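Glycoside Hydrolase Family 43_12 (Metagenome, PDB 7JVH) probably hydrolyses glycosidic bonds of plant polysaccharides rich in xylose or arabinose, as a gut-metagenome glycoside hydrolase of family 43, subfamily 12. Local coordinates at residues A[31-36]-A[559-564]; A[56-61]-A[377-382]; A[60-65]-A[78-83]; A[396-401]-A[435-440]. All coordinates share one frame; numbering follows the deposited sequence.

Contact 1 (A[31-36]-A[559-564])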
loop_
_atom_site.group_PDB
_atom_site.type_symbol
_atom_site.label_atom_id
_atom_site.label_comp_id
_atom_site.label_asym_id
_atom_site.label_seq_id
_atom_site.Cartn_x
_atom_site.Cartn_y
_atom_site.Cartn_z
ATOM N N THR A 31 -6.774 23.364 9.014
ATOM C CA THR A 31 -7.998 23.218 9.791
ATOM C C THR A 31 -8.945 22.169 9.191
ATOM O O THR A 31 -9.851 21.703 9.872
ATOM C CB THR A 31 -8.733 24.570 9.898
ATOM O OG1 THR A 31 -9.759 24.497 10.878
ATOM C CG2 THR A 31 -9.377 24.933 8.588
ATOM N N ASN A 32 -8.741 21.842 7.908
ATOM C CA ASN A 32 -9.518 20.841 7.187
ATOM C C ASN A 32 -8.728 20.144 6.085
ATOM O O ASN A 32 -7.869 20.749 5.446
ATOM C CB ASN A 32 -10.745 21.469 6.534
ATOM C CG ASN A 32 -11.551 20.469 5.715
ATOM O OD1 ASN A 32 -11.553 20.503 4.483
ATOM N ND2 ASN A 32 -12.214 19.551 6.402
ATOM N N PHE A 33 -9.039 18.863 5.866
ATOM C CA PHE A 33 -8.755 18.185 4.613
ATOM C C PHE A 33 -10.000 17.410 4.181
ATOM O O PHE A 33 -10.589 16.694 4.986
ATOM C CB PHE A 33 -7.551 17.225 4.720
ATOM C CG PHE A 33 -7.027 16.793 3.385
ATOM C CD1 PHE A 33 -7.549 15.694 2.729
ATOM C CD2 PHE A 33 -6.020 17.508 2.767
ATOM C CE1 PHE A 33 -7.065 15.305 1.484
ATOM C CE2 PHE A 33 -5.512 17.116 1.520
ATOM C CZ PHE A 33 -6.048 16.017 0.879
ATOM N N THR A 34 -10.376 17.553 2.909
ATOM C CA THR A 34 -11.496 16.827 2.326
ATOM C C THR A 34 -11.018 16.085 1.098
ATOM O O THR A 34 -10.360 16.674 0.245
ATOM C CB THR A 34 -12.685 17.771 1.936
ATOM O OG1 THR A 34 -13.117 18.487 3.096
ATOM C CG2 THR A 34 -13.846 16.997 1.385
ATOM N N TYR A 35 -11.349 14.791 1.031
ATOM C CA TYR A 35 -11.044 13.938 -0.108
ATOM C C TYR A 35 -12.335 13.287 -0.602
ATOM O O TYR A 35 -13.048 12.648 0.183
ATOM C CB TYR A 35 -10.017 12.862 0.282
ATOM C CG TYR A 35 -9.770 11.816 -0.796
ATOM C CD1 TYR A 35 -8.888 12.061 -1.843
ATOM C CD2 TYR A 35 -10.419 10.588 -0.764
ATOM C CE1 TYR A 35 -8.665 11.119 -2.830
ATOM C CE2 TYR A 35 -10.208 9.631 -1.745
ATOM C CZ TYR A 35 -9.319 9.891 -2.771
ATOM O OH TYR A 35 -9.104 8.938 -3.749
ATOM N N THR A 36 -12.623 13.464 -1.900
ATOM C CA THR A 36 -13.824 12.941 -2.542
ATOM C C THR A 36 -13.459 12.117 -3.766
ATOM O O THR A 36 -12.919 12.650 -4.732
ATOM C CB THR A 36 -14.821 14.085 -2.945
ATOM O OG1 THR A 36 -15.291 14.749 -1.770
ATOM C CG2 THR A 36 -16.019 13.534 -3.729
ATOM N N ALA A 559 0.167 7.134 -6.040
ATOM C CA ALA A 559 0.219 8.552 -5.729
ATOM C C ALA A 559 -0.440 8.850 -4.392
ATOM O O ALA A 559 -1.256 8.067 -3.893
ATOM C CB ALA A 559 -0.435 9.374 -6.838
ATOM N N LEU A 560 -0.071 10.006 -3.829
ATOM C CA LEU A 560 -0.545 10.478 -2.542
ATOM C C LEU A 560 -1.030 11.911 -2.722
ATOM O O LEU A 560 -0.584 12.613 -3.616
ATOM C CB LEU A 560 0.581 10.448 -1.508
ATOM C CG LEU A 560 1.291 9.097 -1.322
ATOM C CD1 LEU A 560 2.585 9.282 -0.561
ATOM C CD2 LEU A 560 0.401 8.084 -0.607
ATOM N N VAL A 561 -1.943 12.338 -1.848
ATOM C CA VAL A 561 -2.376 13.706 -1.772
ATOM C C VAL A 561 -2.337 14.094 -0.305
ATOM O O VAL A 561 -2.694 13.311 0.566
ATOM C CB VAL A 561 -3.787 13.904 -2.396
ATOM C CG1 VAL A 561 -4.864 13.193 -1.591
ATOM C CG2 VAL A 561 -4.114 15.388 -2.539
ATOM N N GLY A 562 -1.868 15.309 -0.024
ATOM C CA GLY A 562 -1.754 15.760 1.339
ATOM C C GLY A 562 -1.358 17.224 1.475
ATOM O O GLY A 562 -1.285 17.949 0.489
HETATM N N MSE A 563 -1.101 17.624 2.722
HETATM C CA MSE A 563 -0.664 18.967 3.029
HETATM C C MSE A 563 0.760 18.899 3.583
HETATM O O MSE A 563 1.154 17.918 4.200
HETATM C CB MSE A 563 -1.677 19.649 3.960
HETATM C CG MSE A 563 -1.945 18.953 5.276
HETATM SE SE MSE A 563 -3.867 18.753 5.753
HETATM C CE MSE A 563 -4.030 16.816 5.945
ATOM N N GLY A 564 1.547 19.954 3.334
ATOM C CA GLY A 564 2.917 20.006 3.806
ATOM C C GLY A 564 3.454 21.403 3.968
ATOM O O GLY A 564 2.839 22.358 3.525
#
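Phe-33 hangs from strand 31-36 toward Val-561, Gly-562 and the selenomethionine Met-563 of strand 560-564. The two strands run nearly antiparallel (170°) with their axes 8.9 Å apart, a face-to-face spacing that side chains must fill.

Apolar packing does most of the work. With CG anti to the backbone N (chi1 -165°), the Phe-33 ring reaches across so that CZ meets Val-561 CG1 at 3.9 Å; both Val-561 methyl groups gather at that rim, near the plane of the ring. CE2 rests 4.0 Å from Gly-562 CA. Further along, Tyr-35 CD1 lies 4.2 Å from the same Val-561 CG1, so this one methyl group touches both aromatic rings.

A Met-aromatic contact completes the set. The Met-563 chain bends at chi2 and chi3 so that CE comes up beside the root of Phe-33, 3.8 Å from its CB, and SE stands 5.1 Å from the ring centroid, obliquely to its plane. With Phe-33 cut back to an alanine, Val-561 and Met-563 would probably lose the ring they pack on, and the bent Met-563 chain could turn more freely.

Polar groups face elsewhere. Thr-34 OG1 donates to an in-plane lone pair of Asn-32 OD1 (2.9 Å) on the other side of the strand, and Tyr-35 OH is held by His-440 and Gln-439. The chemistry is thus that of a beta-sandwich core: the two sheets of the concanavalin A-like domain adhere here through ring, methyl and selenium surfaces, without directional bonds between the strands.

Contact 2 (A[56-61]-A[377-382])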
loop_
_atom_site.group_PDB
_atom_site.type_symbol
_atom_site.label_atom_id
_atom_site.label_comp_id
_atom_site.label_asym_id
_atom_site.label_seq_id
_atom_site.Cartn_x
_atom_site.Cartn_y
_atom_site.Cartn_z
ATOM N N ILE A 56 -11.455 -4.255 -2.107
ATOM C CA ILE A 56 -11.981 -3.913 -0.758
ATOM C C ILE A 56 -11.133 -2.814 -0.136
ATOM O O ILE A 56 -11.618 -2.175 0.777
ATOM C CB ILE A 56 -12.066 -5.159 0.134
ATOM C CG1 ILE A 56 -10.682 -5.696 0.493
ATOM C CG2 ILE A 56 -12.921 -6.213 -0.538
ATOM C CD1 ILE A 56 -10.642 -7.191 0.635
ATOM N N LEU A 57 -9.876 -2.709 -0.549
ATOM C CA LEU A 57 -9.006 -1.602 -0.148
ATOM C C LEU A 57 -8.559 -0.903 -1.411
ATOM O O LEU A 57 -7.814 -1.444 -2.198
ATOM C CB LEU A 57 -7.801 -2.082 0.645
ATOM C CG LEU A 57 -8.013 -2.918 1.898
ATOM C CD1 LEU A 57 -6.674 -3.403 2.437
ATOM C CD2 LEU A 57 -8.750 -2.132 2.962
ATOM N N GLN A 58 -9.066 0.311 -1.607
ATOM C CA GLN A 58 -8.766 1.148 -2.749
ATOM C C GLN A 58 -7.486 1.901 -2.445
ATOM O O GLN A 58 -7.211 2.223 -1.287
ATOM C CB GLN A 58 -9.915 2.135 -2.987
ATOM C CG GLN A 58 -11.249 1.489 -3.306
ATOM C CD GLN A 58 -12.424 2.432 -3.137
ATOM O OE1 GLN A 58 -12.680 2.923 -2.045
ATOM N NE2 GLN A 58 -13.151 2.684 -4.230
ATOM N N GLY A 59 -6.723 2.205 -3.495
ATOM C CA GLY A 59 -5.436 2.878 -3.374
ATOM C C GLY A 59 -4.314 1.903 -3.022
ATOM O O GLY A 59 -4.547 0.687 -2.930
ATOM N N CYS A 60 -3.113 2.441 -2.808
ATOM C CA CYS A 60 -1.921 1.634 -2.569
ATOM C C CYS A 60 -2.040 0.775 -1.307
ATOM O O CYS A 60 -1.808 1.246 -0.181
ATOM C CB CYS A 60 -0.659 2.484 -2.490
ATOM S SG CYS A 60 0.867 1.503 -2.558
ATOM N N TYR A 61 -2.433 -0.489 -1.526
ATOM C CA TYR A 61 -2.479 -1.514 -0.495
ATOM C C TYR A 61 -2.072 -2.824 -1.156
ATOM O O TYR A 61 -2.911 -3.691 -1.387
ATOM C CB TYR A 61 -3.866 -1.622 0.124
ATOM C CG TYR A 61 -4.222 -0.416 0.956
ATOM C CD1 TYR A 61 -3.827 -0.323 2.283
ATOM C CD2 TYR A 61 -4.930 0.643 0.408
ATOM C CE1 TYR A 61 -4.155 0.783 3.046
ATOM C CE2 TYR A 61 -5.269 1.755 1.175
ATOM C CZ TYR A 61 -4.885 1.817 2.492
ATOM O OH TYR A 61 -5.204 2.909 3.273
ATOM N N PHE A 377 -13.914 1.110 7.240
ATOM C CA PHE A 377 -13.129 1.622 6.140
ATOM C C PHE A 377 -14.049 1.845 4.944
ATOM O O PHE A 377 -14.915 1.016 4.676
ATOM C CB PHE A 377 -12.027 0.608 5.811
ATOM C CG PHE A 377 -10.872 1.175 5.037
ATOM C CD1 PHE A 377 -10.021 2.097 5.621
ATOM C CD2 PHE A 377 -10.606 0.749 3.744
ATOM C CE1 PHE A 377 -8.936 2.604 4.912
ATOM C CE2 PHE A 377 -9.544 1.268 3.028
ATOM C CZ PHE A 377 -8.690 2.186 3.615
ATOM N N PRO A 378 -13.900 2.961 4.188
ATOM C CA PRO A 378 -14.800 3.258 3.074
ATOM C C PRO A 378 -14.548 2.402 1.853
ATOM O O PRO A 378 -13.585 1.665 1.822
ATOM C CB PRO A 378 -14.477 4.719 2.761
ATOM C CG PRO A 378 -13.041 4.865 3.146
ATOM C CD PRO A 378 -12.855 3.987 4.360
ATOM N N ASN A 379 -15.458 2.475 0.877
ATOM C CA ASN A 379 -15.274 1.936 -0.469
ATOM C C ASN A 379 -16.223 2.660 -1.420
ATOM O O ASN A 379 -16.920 3.603 -1.010
ATOM C CB ASN A 379 -15.468 0.418 -0.509
ATOM C CG ASN A 379 -14.539 -0.255 -1.504
ATOM O OD1 ASN A 379 -14.661 -0.053 -2.719
ATOM N ND2 ASN A 379 -13.587 -1.025 -1.005
ATOM N N GLY A 380 -16.235 2.261 -2.692
ATOM C CA GLY A 380 -16.988 2.983 -3.705
ATOM C C GLY A 380 -16.537 4.441 -3.798
ATOM O O GLY A 380 -15.363 4.746 -3.621
ATOM N N ASN A 381 -17.487 5.326 -4.096
ATOM C CA ASN A 381 -17.287 6.765 -4.112
ATOM C C ASN A 381 -17.823 7.341 -2.813
ATOM O O ASN A 381 -18.913 7.009 -2.374
ATOM C CB ASN A 381 -17.971 7.399 -5.315
ATOM C CG ASN A 381 -17.225 7.149 -6.596
ATOM O OD1 ASN A 381 -16.021 6.917 -6.578
ATOM N ND2 ASN A 381 -17.915 7.192 -7.718
ATOM N N PHE A 382 -17.013 8.202 -2.187
ATOM C CA PHE A 382 -17.263 8.710 -0.857
ATOM C C PHE A 382 -16.472 9.994 -0.645
ATOM O O PHE A 382 -15.666 10.386 -1.486
ATOM C CB PHE A 382 -16.894 7.670 0.187
ATOM C CG PHE A 382 -15.435 7.297 0.182
ATOM C CD1 PHE A 382 -14.512 8.002 0.924
ATOM C CD2 PHE A 382 -14.990 6.218 -0.573
ATOM C CE1 PHE A 382 -13.183 7.642 0.915
ATOM C CE2 PHE A 382 -13.666 5.852 -0.576
ATOM C CZ PHE A 382 -12.754 6.567 0.164
#
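The Phe-377 ring turns its edge to the face of Tyr-61 in an offset edge-to-face pair, planes at 86° and centroids 5.9 Å apart. Tyr-61 OH in turn sits at the rim of Phe-377, 3.6 Å from CZ. Pro-378 CD covers one face of Phe-377 toward its rim, and Leu-57 CD2 comes in obliquely at 3.5 Å from CE2. Pro-378 CB lies over the centre of the Phe-382 ring, while Gln-58 OE1 approaches that ring in its plane, 3.4 Å from CE2.

The amides of Gln-58 and Asn-379 are stacked, planes 16° apart, with Gln-58 CD 3.4 Å from Asn-379 OD1. Extended beyond CG, Gln-58 carries NE2 to Gly-380 O in a nearly straight bond (3.1 Å, 166°) that keeps to the plane of its own amide. Asn-379 OD1 accepts from Gly-380 N, which helps to hold its amide in place; its ND2 makes a weak bond to Ile-56 O (2.9 Å) and is also hydrogen-bonded to Pro-55 O. A leucine in place of Gln-58 would probably leave Gly-380 O without this donor and Asn-379 without its stacking partner.

Gly-380 O also receives His-440 NE2. Around the two loops, helix 40-43 brings Tyr-42 against Asn-379, strand 335-342 backs Ile-56 and Leu-57 through Thr-336, and strand 85-91 supplies Phe-89, edge-to-face with Phe-377.

Contact 3 (A[60-65]-A[78-83])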
loop_
_atom_site.group_PDB
_atom_site.type_symbol
_atom_site.label_atom_id
_atom_site.label_comp_id
_atom_site.label_asym_id
_atom_site.label_seq_id
_atom_site.Cartn_x
_atom_site.Cartn_y
_atom_site.Cartn_z
ATOM N N CYS A 60 -3.113 2.441 -2.808
ATOM C CA CYS A 60 -1.921 1.634 -2.569
ATOM C C CYS A 60 -2.040 0.775 -1.307
ATOM O O CYS A 60 -1.808 1.246 -0.181
ATOM C CB CYS A 60 -0.659 2.484 -2.490
ATOM S SG CYS A 60 0.867 1.503 -2.558
ATOM N N TYR A 61 -2.433 -0.489 -1.526
ATOM C CA TYR A 61 -2.479 -1.514 -0.495
ATOM C C TYR A 61 -2.072 -2.824 -1.156
ATOM O O TYR A 61 -2.911 -3.691 -1.387
ATOM C CB TYR A 61 -3.866 -1.622 0.124
ATOM C CG TYR A 61 -4.222 -0.416 0.956
ATOM C CD1 TYR A 61 -3.827 -0.323 2.283
ATOM C CD2 TYR A 61 -4.930 0.643 0.408
ATOM C CE1 TYR A 61 -4.155 0.783 3.046
ATOM C CE2 TYR A 61 -5.269 1.755 1.175
ATOM C CZ TYR A 61 -4.885 1.817 2.492
ATOM O OH TYR A 61 -5.204 2.909 3.273
ATOM N N PRO A 62 -0.779 -2.977 -1.529
ATOM C CA PRO A 62 -0.317 -4.147 -2.271
ATOM C C PRO A 62 0.003 -5.351 -1.387
ATOM O O PRO A 62 -0.045 -5.277 -0.149
ATOM C CB PRO A 62 0.953 -3.622 -2.967
ATOM C CG PRO A 62 1.033 -2.141 -2.633
ATOM C CD PRO A 62 0.298 -1.997 -1.346
ATOM N N ASP A 63 0.305 -6.467 -2.052
ATOM C CA ASP A 63 0.789 -7.682 -1.407
ATOM C C ASP A 63 -0.041 -8.013 -0.168
ATOM O O ASP A 63 0.464 -8.016 0.949
ATOM C CB ASP A 63 2.272 -7.508 -1.034
ATOM C CG ASP A 63 3.125 -7.075 -2.207
ATOM O OD1 ASP A 63 3.078 -7.737 -3.276
ATOM O OD2 ASP A 63 3.850 -6.064 -2.054
ATOM N N PRO A 64 -1.354 -8.281 -0.316
ATOM C CA PRO A 64 -2.222 -8.481 0.843
ATOM C C PRO A 64 -1.991 -9.845 1.464
ATOM O O PRO A 64 -1.883 -10.847 0.745
ATOM C CB PRO A 64 -3.625 -8.390 0.243
ATOM C CG PRO A 64 -3.456 -8.832 -1.175
ATOM C CD PRO A 64 -2.082 -8.384 -1.595
ATOM N N SER A 65 -1.914 -9.867 2.798
ATOM C CA SER A 65 -1.786 -11.082 3.571
ATOM C C SER A 65 -2.863 -11.074 4.646
ATOM O O SER A 65 -3.193 -10.028 5.203
ATOM C CB SER A 65 -0.400 -11.142 4.207
ATOM O OG SER A 65 -0.291 -12.231 5.103
ATOM N N SER A 78 1.946 -4.229 2.160
ATOM C CA SER A 78 3.235 -3.586 2.001
ATOM C C SER A 78 3.039 -2.073 1.941
ATOM O O SER A 78 1.951 -1.603 1.638
ATOM C CB SER A 78 3.947 -4.087 0.740
ATOM O OG SER A 78 3.116 -4.052 -0.391
ATOM N N SER A 79 4.102 -1.317 2.256
ATOM C CA SER A 79 4.035 0.133 2.370
ATOM C C SER A 79 5.289 0.901 1.968
ATOM O O SER A 79 5.270 2.138 1.914
ATOM C CB SER A 79 3.630 0.526 3.794
ATOM O OG SER A 79 4.422 -0.120 4.768
ATOM N N PHE A 80 6.395 0.189 1.733
ATOM C CA PHE A 80 7.613 0.773 1.171
ATOM C C PHE A 80 8.173 1.876 2.101
ATOM O O PHE A 80 8.445 1.584 3.266
ATOM C CB PHE A 80 7.337 1.122 -0.307
ATOM C CG PHE A 80 6.829 -0.067 -1.065
ATOM C CD1 PHE A 80 7.714 -0.991 -1.591
ATOM C CD2 PHE A 80 5.479 -0.329 -1.154
ATOM C CE1 PHE A 80 7.265 -2.121 -2.241
ATOM C CE2 PHE A 80 5.033 -1.486 -1.802
ATOM C CZ PHE A 80 5.931 -2.373 -2.336
ATOM N N ALA A 81 8.312 3.115 1.629
ATOM C CA ALA A 81 8.919 4.186 2.442
ATOM C C ALA A 81 7.980 5.012 3.324
ATOM O O ALA A 81 8.399 5.986 3.951
ATOM C CB ALA A 81 9.747 5.108 1.550
HETATM N N MSE A 82 6.700 4.637 3.364
HETATM C CA MSE A 82 5.710 5.379 4.133
HETATM C C MSE A 82 5.860 5.001 5.603
HETATM O O MSE A 82 6.275 3.884 5.916
HETATM C CB MSE A 82 4.297 5.077 3.621
HETATM C CG MSE A 82 4.063 5.453 2.162
HETATM SE SE MSE A 82 2.248 4.887 1.601
HETATM C CE MSE A 82 1.951 5.161 -0.324
ATOM N N PHE A 83 5.555 5.947 6.498
ATOM C CA PHE A 83 5.600 5.696 7.930
ATOM C C PHE A 83 4.373 6.287 8.619
ATOM O O PHE A 83 4.022 7.441 8.376
ATOM C CB PHE A 83 6.864 6.263 8.567
ATOM C CG PHE A 83 7.039 5.851 9.995
ATOM C CD1 PHE A 83 7.675 4.650 10.310
ATOM C CD2 PHE A 83 6.527 6.621 11.021
ATOM C CE1 PHE A 83 7.819 4.269 11.637
ATOM C CE2 PHE A 83 6.661 6.235 12.339
ATOM C CZ PHE A 83 7.315 5.070 12.651
#
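Ser-78 is gripped twice by the loop at Pro-62 and Asp-63. Its backbone N donates to Pro-62 O (3.2 Å), from above the carbonyl plane, and its hydroxyl donates to Asp-63 OD2 at 2.7 Å. The hydroxyl gets there because OG stands between the backbone N and the carbonyl carbon (chi1 49°), swung toward the facing chain; it reaches OD2 on the anti side of the carboxylate, somewhat out of its plane. Asp-63 itself has a left-handed backbone conformation, and CG lies anti to its own carbonyl carbon (chi1 -53°), which turns the carboxylate toward Ser-78. OD2 also bonds a glycerol molecule, whereas OD1 has a long, weak ion pair with Arg-334.

Pro-62 fits into the angle between Ser-78 and Phe-80. Its CB comes within 3.4 Å of Ser-78 OG, and its CG meets the edge of the Phe-80 ring, 4.1 Å from CE2. Phe-80 sits at the second position of a type II' turn from Ser-79 to Met-82, closed by Met-82 N on Ser-79 O at 3.2 Å; its ring also meets that of Phe-556. Beyond the turn, the selenomethionine Met-82 is stretched out so that CE touches Cys-60 CB at 4.3 Å.

The two segments flank the hairpin of strands 65-69 and 72-76 in a five-bladed beta-propeller of family 43. An aspartate in a Tyr-Pro-Asp-Pro sequence, placed near the centre of the chain and in contact with a glycerol, probably from the crystallisation liquor, that may mark the pocket, is consistent with the substrate site of such enzymes.

Contact 4 (A[396-401]-A[435-440])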
loop_
_atom_site.group_PDB
_atom_site.type_symbol
_atom_site.label_atom_id
_atom_site.label_comp_id
_atom_site.label_asym_id
_atom_site.label_seq_id
_atom_site.Cartn_x
_atom_site.Cartn_y
_atom_site.Cartn_z
ATOM N N ARG A 396 -5.112 6.351 8.437
ATOM C CA ARG A 396 -4.932 6.473 6.983
ATOM C C ARG A 396 -3.863 7.474 6.597
ATOM O O ARG A 396 -3.393 7.465 5.460
ATOM C CB ARG A 396 -6.226 6.918 6.304
ATOM C CG ARG A 396 -7.140 5.787 5.908
ATOM C CD ARG A 396 -8.491 6.340 5.482
ATOM N NE ARG A 396 -9.174 6.997 6.597
ATOM C CZ ARG A 396 -10.466 7.288 6.614
ATOM N NH1 ARG A 396 -11.214 7.061 5.552
ATOM N NH2 ARG A 396 -10.983 7.883 7.677
ATOM N N TRP A 397 -3.511 8.356 7.540
ATOM C CA TRP A 397 -2.547 9.414 7.321
ATOM C C TRP A 397 -1.132 8.911 7.546
ATOM O O TRP A 397 -0.819 8.385 8.601
ATOM C CB TRP A 397 -2.861 10.582 8.236
ATOM C CG TRP A 397 -4.140 11.225 7.847
ATOM C CD1 TRP A 397 -5.353 11.057 8.443
ATOM C CD2 TRP A 397 -4.349 12.109 6.740
ATOM N NE1 TRP A 397 -6.303 11.788 7.780
ATOM C CE2 TRP A 397 -5.712 12.442 6.730
ATOM C CE3 TRP A 397 -3.517 12.638 5.749
ATOM C CZ2 TRP A 397 -6.264 13.297 5.778
ATOM C CZ3 TRP A 397 -4.066 13.490 4.796
ATOM C CH2 TRP A 397 -5.428 13.819 4.829
ATOM N N VAL A 398 -0.288 9.079 6.525
ATOM C CA VAL A 398 1.102 8.652 6.547
ATOM C C VAL A 398 2.027 9.827 6.245
ATOM O O VAL A 398 1.611 10.829 5.645
ATOM C CB VAL A 398 1.363 7.535 5.511
ATOM C CG1 VAL A 398 0.593 6.270 5.888
ATOM C CG2 VAL A 398 1.016 7.985 4.091
ATOM N N ALA A 399 3.288 9.689 6.676
ATOM C CA ALA A 399 4.364 10.612 6.345
ATOM C C ALA A 399 5.371 9.831 5.508
ATOM O O ALA A 399 5.390 8.603 5.543
ATOM C CB ALA A 399 5.004 11.141 7.607
HETATM N N MSE A 400 6.186 10.548 4.730
HETATM C CA MSE A 400 7.250 9.946 3.941
HETATM C C MSE A 400 8.544 9.950 4.746
HETATM O O MSE A 400 8.971 11.000 5.209
HETATM C CB MSE A 400 7.440 10.710 2.626
HETATM C CG MSE A 400 6.279 10.576 1.656
HETATM SE SE MSE A 400 6.040 8.726 1.057
HETATM C CE MSE A 400 7.848 8.094 0.588
ATOM N N ARG A 401 9.136 8.764 4.925
ATOM C CA ARG A 401 10.501 8.618 5.419
ATOM C C ARG A 401 10.748 9.063 6.872
ATOM O O ARG A 401 11.877 9.361 7.247
ATOM C CB ARG A 401 11.495 9.325 4.479
ATOM C CG ARG A 401 11.411 8.856 3.031
ATOM C CD ARG A 401 12.529 9.426 2.188
ATOM N NE ARG A 401 12.676 8.682 0.941
ATOM C CZ ARG A 401 12.129 9.026 -0.226
ATOM N NH1 ARG A 401 11.373 10.103 -0.350
ATOM N NH2 ARG A 401 12.363 8.269 -1.300
ATOM N N PHE A 435 0.008 12.703 4.366
ATOM C CA PHE A 435 -0.466 12.210 3.092
ATOM C C PHE A 435 -1.596 11.200 3.237
ATOM O O PHE A 435 -1.664 10.431 4.203
ATOM C CB PHE A 435 0.664 11.548 2.309
ATOM C CG PHE A 435 1.639 12.519 1.694
ATOM C CD1 PHE A 435 1.243 13.373 0.671
ATOM C CD2 PHE A 435 2.967 12.563 2.125
ATOM C CE1 PHE A 435 2.132 14.252 0.104
ATOM C CE2 PHE A 435 3.864 13.446 1.555
ATOM C CZ PHE A 435 3.457 14.288 0.540
ATOM N N HIS A 436 -2.470 11.217 2.226
ATOM C CA HIS A 436 -3.596 10.333 2.072
ATOM C C HIS A 436 -3.398 9.693 0.711
ATOM O O HIS A 436 -3.104 10.391 -0.261
ATOM C CB HIS A 436 -4.888 11.145 2.096
ATOM C CG HIS A 436 -6.133 10.312 2.092
ATOM N ND1 HIS A 436 -6.563 9.626 0.974
ATOM C CD2 HIS A 436 -7.042 10.055 3.065
ATOM C CE1 HIS A 436 -7.682 8.989 1.265
ATOM N NE2 HIS A 436 -7.989 9.230 2.525
ATOM N N ARG A 437 -3.554 8.363 0.646
ATOM C CA ARG A 437 -3.415 7.628 -0.594
ATOM C C ARG A 437 -4.455 8.080 -1.601
ATOM O O ARG A 437 -5.597 8.376 -1.237
ATOM C CB ARG A 437 -3.582 6.129 -0.332
ATOM C CG ARG A 437 -2.461 5.506 0.485
ATOM C CD ARG A 437 -2.912 4.163 0.998
ATOM N NE ARG A 437 -1.926 3.392 1.750
ATOM C CZ ARG A 437 -1.572 3.639 3.011
ATOM N NH1 ARG A 437 -2.056 4.676 3.689
ATOM N NH2 ARG A 437 -0.707 2.849 3.617
ATOM N N GLN A 438 -4.050 8.159 -2.873
ATOM C CA GLN A 438 -4.978 8.364 -3.978
ATOM C C GLN A 438 -5.721 7.041 -4.164
ATOM O O GLN A 438 -5.146 6.047 -4.647
ATOM C CB GLN A 438 -4.259 8.778 -5.253
ATOM C CG GLN A 438 -5.175 8.943 -6.446
ATOM C CD GLN A 438 -4.566 9.748 -7.596
ATOM O OE1 GLN A 438 -3.480 10.297 -7.475
ATOM N NE2 GLN A 438 -5.287 9.832 -8.709
ATOM N N GLN A 439 -7.005 7.033 -3.774
ATOM C CA GLN A 439 -7.824 5.826 -3.791
ATOM C C GLN A 439 -8.653 5.673 -5.054
ATOM O O GLN A 439 -9.294 4.645 -5.248
ATOM C CB GLN A 439 -8.715 5.774 -2.551
ATOM C CG GLN A 439 -7.920 5.503 -1.283
ATOM C CD GLN A 439 -8.804 5.352 -0.071
ATOM O OE1 GLN A 439 -9.378 6.316 0.408
ATOM N NE2 GLN A 439 -8.895 4.146 0.450
ATOM N N HIS A 440 -8.607 6.683 -5.925
ATOM C CA HIS A 440 -9.426 6.750 -7.130
ATOM C C HIS A 440 -8.641 7.369 -8.271
ATOM O O HIS A 440 -7.714 8.182 -8.040
ATOM C CB HIS A 440 -10.658 7.643 -6.884
ATOM C CG HIS A 440 -11.501 7.194 -5.740
ATOM N ND1 HIS A 440 -11.178 7.477 -4.434
ATOM C CD2 HIS A 440 -12.652 6.482 -5.703
ATOM C CE1 HIS A 440 -12.097 6.951 -3.640
ATOM N NE2 HIS A 440 -13.005 6.351 -4.386
HETATM O O HOH W 1 -3.887 6.830 3.041
#
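Val-398 and Phe-435 form a single antiparallel, hydrogen-bonded bridge. Val-398 N donates to Phe-435 O at 3.0 Å and 169°, and Phe-435 N returns a bond of 2.8 Å to Val-398 O. Phe-435 O also takes a CA-H...O contact from Trp-397.

Side chains pack around this bridge. His-436 CB sits over one face of the Trp-397 six-membered ring, 3.7 Å from CZ3, a CH-pi contact, and the imidazole turns its edge to the same face (planes at 69°). Val-398 CG2 approaches Phe-435 CB at 4.0 Å. Past it, Met-400, a selenomethionine, lays its CG 3.8 Å from Phe-435 CE2, the two side chains crossing at about a right angle.

Next comes what sets these groups. His-436 ND1 donates to Arg-437 O (2.7 Å), limiting rotation of the imidazole, and Trp-397 NE1 is tied to Tyr-384 OH. A water accepts from Arg-437 N and, at 2.9 Å, from Arg-437 NH1, in the plane of the guanidinium; it also appears to donate to Arg-396 O, though that link is suspiciously short. Extended from CG to NE, Arg-437 sends NE on to Cys-60 O. Arg-396 NE is salt-bridged to Asp-394.

Strand 433-437, outermost in its sandwich sheet, is joined to Val-561 through the backbone of His-436, while Ala-399 pairs with Phe-83. The arrangement is an interdomain junction, joining the concanavalin A-like beta-sandwich to the family 43 propeller.

How the contacts relate
From the N terminus, contact 1 opens on strand 28-37 and closes only at 559-564, so the other three lie within its span and the chain's two ends meet across the sandwich. Contacts 2 and 3 start from overlapping residues: contact 3 closes quickly around one propeller hairpin, whereas contact 2 closes after the remaining blades, at 377-382. Contact 4 follows in series as a short loop. It touches all three of the others: Trp-397 packs on Phe-33 of contact 1, Arg-437 on Tyr-61, shared by contacts 2 and 3, and Met-400 on Ala-81 of contact 3. Leu-560 against Met-82 and Thr-36 against Phe-382 link contact 1 directly to contacts 3 and 2.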